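Local atomic coordinates of ABC transporter substrate binding protein (Ribose) (Agrobacterium vitis S4, PDB entry 4WT7), a protein that binds D-allitol in the crystal and probably serves as the periplasmic carbohydrate-binding component of an ABC transporter. Residues A[169-172]-A[173-176]; A[175-178]-A[179-183]; A[224-227]-A[228-231]. All blocks are in the same frame, centred on the assembly; numbering follows the deposited sequence.

In the fold
All three contacts are local, each within one continuous run of chain, and all belong to the part of the fold built on the mixed sheet. Interactions 1 and 2 share helix 165-178: the first, partly buried, lies along its body, where Arg170 reaches the sugar alcohol, and the second at its C-terminal end, a surface turn of backbone bonds and aromatic rings that touch carbonyl oxygens. Interaction 3 is the most buried, at the start of helix 227-240, and presents an aromatic face to D-allitol where interaction 1 presents charged N-H groups. Those two meet directly, Arg170 NH1 lying 2.9 Å from Ala225 O, whereas interactions 2 and 3 stay about 11 Å apart at their nearest atoms.

Interaction 1 of 3, residues A[169-172]-A[173-176]; sequences IRYD and QLVN. With X9X (D-allitol), chain C.
Tyr171 and Val175 meet one helical turn apart, the methyl CG2 of the valine standing over one face of the phenol ring in a CH-pi contact. CG2 is 3.8 Å from the centroid of the Tyr171 ring, offset toward the CE2 and CZ rim. With CG anti to the backbone N (chi1 175°), the tyrosine leans outward and toward the next turn, which puts a ring face under Val175, a residue whose branched CB sets a methyl there without a long chain. Leu174 CD2 approaches the same ring more loosely and obliquely. The hydroxyl of Tyr171 continues to a hydrogen bond with Glu190.

Arg170 leaves the helix on a different course. Its chain, extended from CG to NE, carries the guanidinium to D-allitol, which it grips with two N-H groups: NH1 donates to OAD of the ligand at 3.0 Å and NH2 to OAB at 3.1 Å, both with N-H...O angles of 161°. OAD lies at the edge of the guanidinium, in its plane. NE bonds Asn134 and NH1 also Ala225 O, fixing the group's rotation.

Behind these side chains run the backbone bonds of the helix, among them Val175 N to Tyr171 O at 2.9 Å. The arrangement is an alpha-helix of a beta-alpha-beta unit, strands 153-158 and 184-186, that lends an arginine to the ligand pocket of a periplasmic binding protein.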
loop_
_atom_site.group_PDB
_atom_site.type_symbol
_atom_site.label_atom_id
_atom_site.label_comp_id
_atom_site.label_asym_id
_atom_site.label_seq_id
_atom_site.Cartn_x
_atom_site.Cartn_y
_atom_site.Cartn_z
ATOM N N ILE A 169 3.875 9.010 -1.603
ATOM C CA ILE A 169 3.793 9.856 -0.406
ATOM C C ILE A 169 4.721 9.312 0.680
ATOM O O ILE A 169 5.402 10.080 1.382
ATOM C CB ILE A 169 2.328 9.980 0.098
ATOM C CG1 ILE A 169 1.439 10.615 -0.993
ATOM C CG2 ILE A 169 2.233 10.767 1.426
ATOM C CD1 ILE A 169 -0.102 10.523 -0.609
ATOM N N ARG A 170 4.739 7.992 0.848
ATOM C CA ARG A 170 5.565 7.408 1.891
ATOM C C ARG A 170 7.033 7.710 1.606
ATOM O O ARG A 170 7.778 8.073 2.511
ATOM C CB ARG A 170 5.337 5.889 1.998
ATOM C CG ARG A 170 3.980 5.501 2.614
ATOM C CD ARG A 170 3.531 4.111 2.223
ATOM N NE ARG A 170 2.086 3.959 2.354
ATOM C CZ ARG A 170 1.384 2.912 1.918
ATOM N NH1 ARG A 170 1.973 1.878 1.323
ATOM N NH2 ARG A 170 0.091 2.918 2.044
ATOM N N TYR A 171 7.441 7.601 0.339
ATOM C CA TYR A 171 8.823 7.871 -0.009
ATOM C C TYR A 171 9.148 9.344 0.225
ATOM O O TYR A 171 10.160 9.670 0.875
ATOM C CB TYR A 171 9.119 7.463 -1.450
ATOM C CG TYR A 171 10.506 7.854 -1.862
ATOM C CD1 TYR A 171 11.619 7.145 -1.411
ATOM C CD2 TYR A 171 10.718 8.958 -2.658
ATOM C CE1 TYR A 171 12.894 7.518 -1.792
ATOM C CE2 TYR A 171 12.003 9.333 -3.047
ATOM C CZ TYR A 171 13.086 8.597 -2.617
ATOM O OH TYR A 171 14.360 8.997 -2.994
ATOM N N ASP A 172 8.289 10.232 -0.266
ATOM C CA ASP A 172 8.482 11.665 -0.059
ATOM C C ASP A 172 8.675 12.019 1.414
ATOM O O ASP A 172 9.487 12.874 1.790
ATOM C CB ASP A 172 7.290 12.455 -0.633
ATOM C CG ASP A 172 7.315 12.517 -2.133
ATOM O OD1 ASP A 172 8.330 12.101 -2.740
ATOM O OD2 ASP A 172 6.333 12.966 -2.738
ATOM N N GLN A 173 7.934 11.339 2.278
ATOM C CA GLN A 173 8.039 11.633 3.694
ATOM C C GLN A 173 9.356 11.142 4.280
ATOM O O GLN A 173 9.913 11.785 5.167
ATOM C CB GLN A 173 6.851 11.061 4.432
ATOM C CG GLN A 173 5.558 11.761 4.057
ATOM C CD GLN A 173 5.596 13.254 4.419
ATOM O OE1 GLN A 173 5.982 14.117 3.614
ATOM N NE2 GLN A 173 5.226 13.544 5.652
ATOM N N LEU A 174 9.848 10.006 3.795
ATOM C CA LEU A 174 11.145 9.517 4.213
ATOM C C LEU A 174 12.176 10.555 3.814
ATOM O O LEU A 174 13.025 10.977 4.607
ATOM C CB LEU A 174 11.451 8.201 3.519
ATOM C CG LEU A 174 12.878 7.695 3.742
ATOM C CD1 LEU A 174 13.020 7.199 5.186
ATOM C CD2 LEU A 174 13.175 6.618 2.735
ATOM N N VAL A 175 12.101 10.979 2.560
ATOM C CA VAL A 175 13.088 11.922 2.073
ATOM C C VAL A 175 13.026 13.146 2.987
ATOM O O VAL A 175 14.046 13.691 3.432
ATOM C CB VAL A 175 12.834 12.338 0.627
ATOM C CG1 VAL A 175 13.645 13.554 0.313
ATOM C CG2 VAL A 175 13.146 11.191 -0.316
ATOM N N ASN A 176 11.818 13.563 3.298
ATOM C CA ASN A 176 11.675 14.817 3.986
ATOM C C ASN A 176 12.037 14.768 5.441
ATOM O O ASN A 176 12.419 15.783 6.023
ATOM C CB ASN A 176 10.281 15.343 3.862
ATOM C CG ASN A 176 10.226 16.768 4.224
ATOM O OD1 ASN A 176 10.795 17.609 3.518
ATOM N ND2 ASN A 176 9.605 17.073 5.358
HETATM O OAA X9X C . 1.498 -0.665 -4.875
HETATM C CAG X9X C . 2.093 -1.574 -4.021
HETATM C CAI X9X C . 1.630 -1.626 -2.602
HETATM O OAC X9X C . 2.046 -0.498 -1.869
HETATM C CAK X9X C . 0.157 -1.904 -2.519
HETATM O OAE X9X C . -0.048 -3.034 -3.276
HETATM C CAL X9X C . -0.275 -2.259 -1.095
HETATM O OAF X9X C . 0.454 -3.326 -0.597
HETATM C CAJ X9X C . -0.340 -1.123 -0.094
HETATM O OAD X9X C . 0.883 -0.795 0.468
HETATM C CAH X9X C . -1.048 0.130 -0.566
HETATM O OAB X9X C . -1.679 0.886 0.445
#

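Interaction 2 of 3, residues A[175-178]-A[179-183]; sequences VNVI and KYFPK
The backbone leaves its helix through a type I beta turn from Ile178 to Phe181: Lys179 N still bonds Val175 O in helical fashion, but Tyr180 N then reaches back only three residues to Val177 O at 3.1 Å, and Phe181 N likewise to Ile178 O at 2.9 Å. In these last two bonds the donor stands above the carbonyl plane, as much as 64° out of it at Ile178.

Both aromatic side chains turn an edge to the carbonyls of the final helical turn. CD2 of Tyr180 lies 3.2 Å from Asn176 O, which sits in the plane of the ring. Phe181 does the same with CD1, 3.4 Å from Val177 O; with CG anti to its own carbonyl carbon (chi1 -60°), the ring swings back beside the helix end. Edge hydrogens of an aromatic ring carry slight positive charge, which probably suits them to the carbonyl oxygens at the C-terminal end of a helix. CE1 of Phe181 also makes a loose apolar contact with CG1 of Val177. CG of Lys179 lies above one face of the Tyr180 ring, toward its rim, and the lysine chain, bent at chi3, passes obliquely by Asn176, with CE 4.2 Å from OD1.

Ile178 and Phe181 both rest on Val146 of helix 134-148, and Val177 packs on Ala142 and Leu143 there. Ile178 also touches Val184 and Ile186 of strand 184-186, an outermost strand of the mixed sheet, to which the loop leads.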
loop_
_atom_site.group_PDB
_atom_site.type_symbol
_atom_site.label_atom_id
_atom_site.label_comp_id
_atom_site.label_asym_id
_atom_site.label_seq_id
_atom_site.Cartn_x
_atom_site.Cartn_y
_atom_site.Cartn_z
ATOM N N VAL A 175 12.101 10.979 2.560
ATOM C CA VAL A 175 13.088 11.922 2.073
ATOM C C VAL A 175 13.026 13.146 2.987
ATOM O O VAL A 175 14.046 13.691 3.432
ATOM C CB VAL A 175 12.834 12.338 0.627
ATOM C CG1 VAL A 175 13.645 13.554 0.313
ATOM C CG2 VAL A 175 13.146 11.191 -0.316
ATOM N N ASN A 176 11.818 13.563 3.298
ATOM C CA ASN A 176 11.675 14.817 3.986
ATOM C C ASN A 176 12.037 14.768 5.441
ATOM O O ASN A 176 12.419 15.783 6.023
ATOM C CB ASN A 176 10.281 15.343 3.862
ATOM C CG ASN A 176 10.226 16.768 4.224
ATOM O OD1 ASN A 176 10.795 17.609 3.518
ATOM N ND2 ASN A 176 9.605 17.073 5.358
ATOM N N VAL A 177 11.841 13.608 6.052
ATOM C CA VAL A 177 12.244 13.449 7.420
ATOM C C VAL A 177 13.778 13.455 7.481
ATOM O O VAL A 177 14.343 14.223 8.243
ATOM C CB VAL A 177 11.628 12.199 8.043
ATOM C CG1 VAL A 177 12.276 11.886 9.363
ATOM C CG2 VAL A 177 10.128 12.432 8.242
ATOM N N ILE A 178 14.450 12.659 6.655
ATOM C CA ILE A 178 15.911 12.546 6.794
ATOM C C ILE A 178 16.659 13.795 6.309
ATOM O O ILE A 178 17.815 14.033 6.679
ATOM C CB ILE A 178 16.496 11.246 6.134
ATOM C CG1 ILE A 178 16.572 11.350 4.611
ATOM C CG2 ILE A 178 15.673 10.021 6.557
ATOM C CD1 ILE A 178 17.009 10.051 3.936
ATOM N N LYS A 179 16.025 14.592 5.462
ATOM C CA LYS A 179 16.570 15.906 5.172
ATOM C C LYS A 179 17.042 16.681 6.440
ATOM O O LYS A 179 18.025 17.427 6.393
ATOM C CB LYS A 179 15.537 16.712 4.404
ATOM C CG LYS A 179 16.012 18.043 4.021
ATOM C CD LYS A 179 15.194 18.629 2.904
ATOM C CE LYS A 179 14.349 19.759 3.386
ATOM N NZ LYS A 179 13.879 20.656 2.264
ATOM N N TYR A 180 16.346 16.497 7.562
ATOM C CA TYR A 180 16.642 17.205 8.807
ATOM C C TYR A 180 17.452 16.373 9.822
ATOM O O TYR A 180 17.555 16.754 10.997
ATOM C CB TYR A 180 15.336 17.691 9.439
ATOM C CG TYR A 180 14.657 18.679 8.537
ATOM C CD1 TYR A 180 14.987 20.017 8.593
ATOM C CD2 TYR A 180 13.756 18.260 7.560
ATOM C CE1 TYR A 180 14.406 20.927 7.733
ATOM C CE2 TYR A 180 13.169 19.171 6.678
ATOM C CZ TYR A 180 13.514 20.501 6.765
ATOM O OH TYR A 180 12.972 21.416 5.900
ATOM N N PHE A 181 17.985 15.251 9.344
ATOM C CA PHE A 181 18.924 14.381 10.040
ATOM C C PHE A 181 19.966 13.930 9.001
ATOM O O PHE A 181 19.956 12.798 8.535
ATOM C CB PHE A 181 18.214 13.181 10.642
ATOM C CG PHE A 181 17.163 13.561 11.626
ATOM C CD1 PHE A 181 15.872 13.764 11.214
ATOM C CD2 PHE A 181 17.486 13.755 12.956
ATOM C CE1 PHE A 181 14.913 14.155 12.097
ATOM C CE2 PHE A 181 16.540 14.127 13.843
ATOM C CZ PHE A 181 15.233 14.333 13.413
ATOM N N PRO A 182 20.841 14.852 8.604
ATOM C CA PRO A 182 21.681 14.707 7.409
ATOM C C PRO A 182 22.845 13.706 7.535
ATOM O O PRO A 182 23.544 13.505 6.545
ATOM C CB PRO A 182 22.211 16.123 7.187
ATOM C CG PRO A 182 22.236 16.720 8.560
ATOM C CD PRO A 182 21.074 16.129 9.298
ATOM N N LYS A 183 23.033 13.078 8.697
ATOM C CA LYS A 183 23.956 11.947 8.808
ATOM C C LYS A 183 23.280 10.646 8.377
ATOM O O LYS A 183 23.908 9.589 8.343
ATOM C CB LYS A 183 24.470 11.807 10.231
ATOM C CG LYS A 183 25.176 13.027 10.751
ATOM C CD LYS A 183 26.051 12.697 11.920
ATOM C CE LYS A 183 26.249 13.910 12.783
ATOM N NZ LYS A 183 27.035 13.570 14.003
#

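Interaction 3 of 3, residues A[224-227]-A[228-231]; sequences SAWD and IPQL. With X9X (D-allitol), chain C.
The indole of Trp226 is sandwiched between the ligand and a proline. Over one face lies D-allitol, its carbon CAI 3.7 Å above the plane and offset toward the rim; over the opposite face sits Pro229, whose CD is 3.5 Å from the centroid of the six-membered ring and 16° off its normal. This is a CH-pi contact, with the proline side chain crossing the indole at about a right angle. Ile228 approaches obliquely, bringing CB to 3.4 Å from Trp226 CZ3. At the rim, NE1 is hydrogen-bonded to Asp193; the rings of His44 and Phe161 also meet the indole, the latter roughly perpendicular to it.

Tryptophan suits this place because its broad apolar face can cover the C-H groups of the sugar alcohol while other residues take the hydroxyls. Its CG lies between the backbone N and the carbonyl carbon (chi1 57°), which brings the indole round between the ligand and the first turn of the helix. CB shares in the contact, 3.4 Å from the ligand oxygen OAD. The compact ring of Pro229 fits against the other face, and proline is readily accepted in the first turn of a helix, where no N-H is needed for an i to i-4 bond; Trp226 O and Ile228 N are buried here without a partner in the model.

Asp227 O accepts the bond from Leu231 N at 2.9 Å, an i to i-4 bond at the start of helix 227-240. Gln230, extended beyond CG, runs back so that OE1 lies 3.2 Å from Asp227 CB, while its NE2 donates to Ala269 O. OD1 of Asp227 is hydrogen-bonded to Ser253, while OD2 lies close to a carboxylate oxygen of Asp270.

The chain here passes from strand 221-224 into helix 227-240. Ile228 and Pro229 pack on Thr198 of helix 198-212, and Gln230 and Leu231 lie against helix 254-260.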
loop_
_atom_site.group_PDB
_atom_site.type_symbol
_atom_site.label_atom_id
_atom_site.label_comp_id
_atom_site.label_asym_id
_atom_site.label_seq_id
_atom_site.Cartn_x
_atom_site.Cartn_y
_atom_site.Cartn_z
ATOM N N SER A 224 11.143 0.198 2.863
ATOM C CA SER A 224 10.269 -0.127 1.752
ATOM C C SER A 224 8.935 0.545 2.010
ATOM O O SER A 224 8.582 0.793 3.159
ATOM C CB SER A 224 10.073 -1.636 1.707
ATOM O OG SER A 224 11.340 -2.265 1.664
ATOM N N ALA A 225 8.165 0.765 0.952
ATOM C CA ALA A 225 6.920 1.528 1.062
ATOM C C ALA A 225 5.746 0.630 1.462
ATOM O O ALA A 225 4.673 1.117 1.856
ATOM C CB ALA A 225 6.629 2.250 -0.266
ATOM N N TRP A 226 5.965 -0.682 1.350
ATOM C CA TRP A 226 5.013 -1.695 1.755
ATOM C C TRP A 226 5.834 -2.897 2.217
ATOM O O TRP A 226 7.025 -2.943 1.984
ATOM C CB TRP A 226 4.049 -2.057 0.626
ATOM C CG TRP A 226 4.722 -2.537 -0.612
ATOM C CD1 TRP A 226 5.640 -1.857 -1.371
ATOM C CD2 TRP A 226 4.512 -3.781 -1.259
ATOM N NE1 TRP A 226 6.041 -2.623 -2.441
ATOM C CE2 TRP A 226 5.355 -3.806 -2.406
ATOM C CE3 TRP A 226 3.700 -4.871 -1.008
ATOM C CZ2 TRP A 226 5.410 -4.911 -3.267
ATOM C CZ3 TRP A 226 3.747 -5.952 -1.863
ATOM C CH2 TRP A 226 4.596 -5.969 -2.971
ATOM N N ASP A 227 5.204 -3.890 2.817
ATOM C CA ASP A 227 5.959 -4.792 3.689
ATOM C C ASP A 227 6.365 -6.161 3.112
ATOM O O ASP A 227 7.104 -6.892 3.748
ATOM C CB ASP A 227 5.297 -4.879 5.070
ATOM C CG ASP A 227 3.994 -5.687 5.087
ATOM O OD1 ASP A 227 3.540 -6.156 4.017
ATOM O OD2 ASP A 227 3.444 -5.836 6.213
ATOM N N ILE A 228 5.933 -6.479 1.892
ATOM C CA ILE A 228 6.346 -7.723 1.270
ATOM C C ILE A 228 7.817 -7.701 0.831
ATOM O O ILE A 228 8.532 -8.699 1.051
ATOM C CB ILE A 228 5.361 -8.117 0.141
ATOM C CG1 ILE A 228 3.936 -8.208 0.723
ATOM C CG2 ILE A 228 5.736 -9.430 -0.486
ATOM C CD1 ILE A 228 3.822 -9.050 2.029
ATOM N N PRO A 229 8.300 -6.580 0.256
ATOM C CA PRO A 229 9.763 -6.500 0.046
ATOM C C PRO A 229 10.495 -6.523 1.398
ATOM O O PRO A 229 11.582 -7.138 1.546
ATOM C CB PRO A 229 9.958 -5.153 -0.633
ATOM C CG PRO A 229 8.608 -4.847 -1.257
ATOM C CD PRO A 229 7.571 -5.476 -0.390
ATOM N N GLN A 230 9.888 -5.877 2.395
ATOM C CA GLN A 230 10.431 -5.921 3.744
ATOM C C GLN A 230 10.662 -7.369 4.165
ATOM O O GLN A 230 11.704 -7.693 4.714
ATOM C CB GLN A 230 9.536 -5.190 4.747
ATOM C CG GLN A 230 10.100 -5.092 6.164
ATOM C CD GLN A 230 9.082 -4.498 7.153
ATOM O OE1 GLN A 230 7.909 -4.271 6.817
ATOM N NE2 GLN A 230 9.532 -4.254 8.377
ATOM N N LEU A 231 9.680 -8.228 3.910
ATOM C CA LEU A 231 9.766 -9.651 4.260
ATOM C C LEU A 231 10.975 -10.318 3.579
ATOM O O LEU A 231 11.769 -10.976 4.230
ATOM C CB LEU A 231 8.481 -10.362 3.834
ATOM C CG LEU A 231 8.318 -11.868 4.087
ATOM C CD1 LEU A 231 8.657 -12.205 5.534
ATOM C CD2 LEU A 231 6.863 -12.297 3.729
HETATM O OAA X9X C . 1.498 -0.665 -4.875
HETATM C CAG X9X C . 2.093 -1.574 -4.021
HETATM C CAI X9X C . 1.630 -1.626 -2.602
HETATM O OAC X9X C . 2.046 -0.498 -1.869
HETATM C CAK X9X C . 0.157 -1.904 -2.519
HETATM O OAE X9X C . -0.048 -3.034 -3.276
HETATM C CAL X9X C . -0.275 -2.259 -1.095
HETATM O OAF X9X C . 0.454 -3.326 -0.597
HETATM C CAJ X9X C . -0.340 -1.123 -0.094
HETATM O OAD X9X C . 0.883 -0.795 0.468
HETATM C CAH X9X C . -1.048 0.130 -0.566
HETATM O OAB X9X C . -1.679 0.886 0.445
#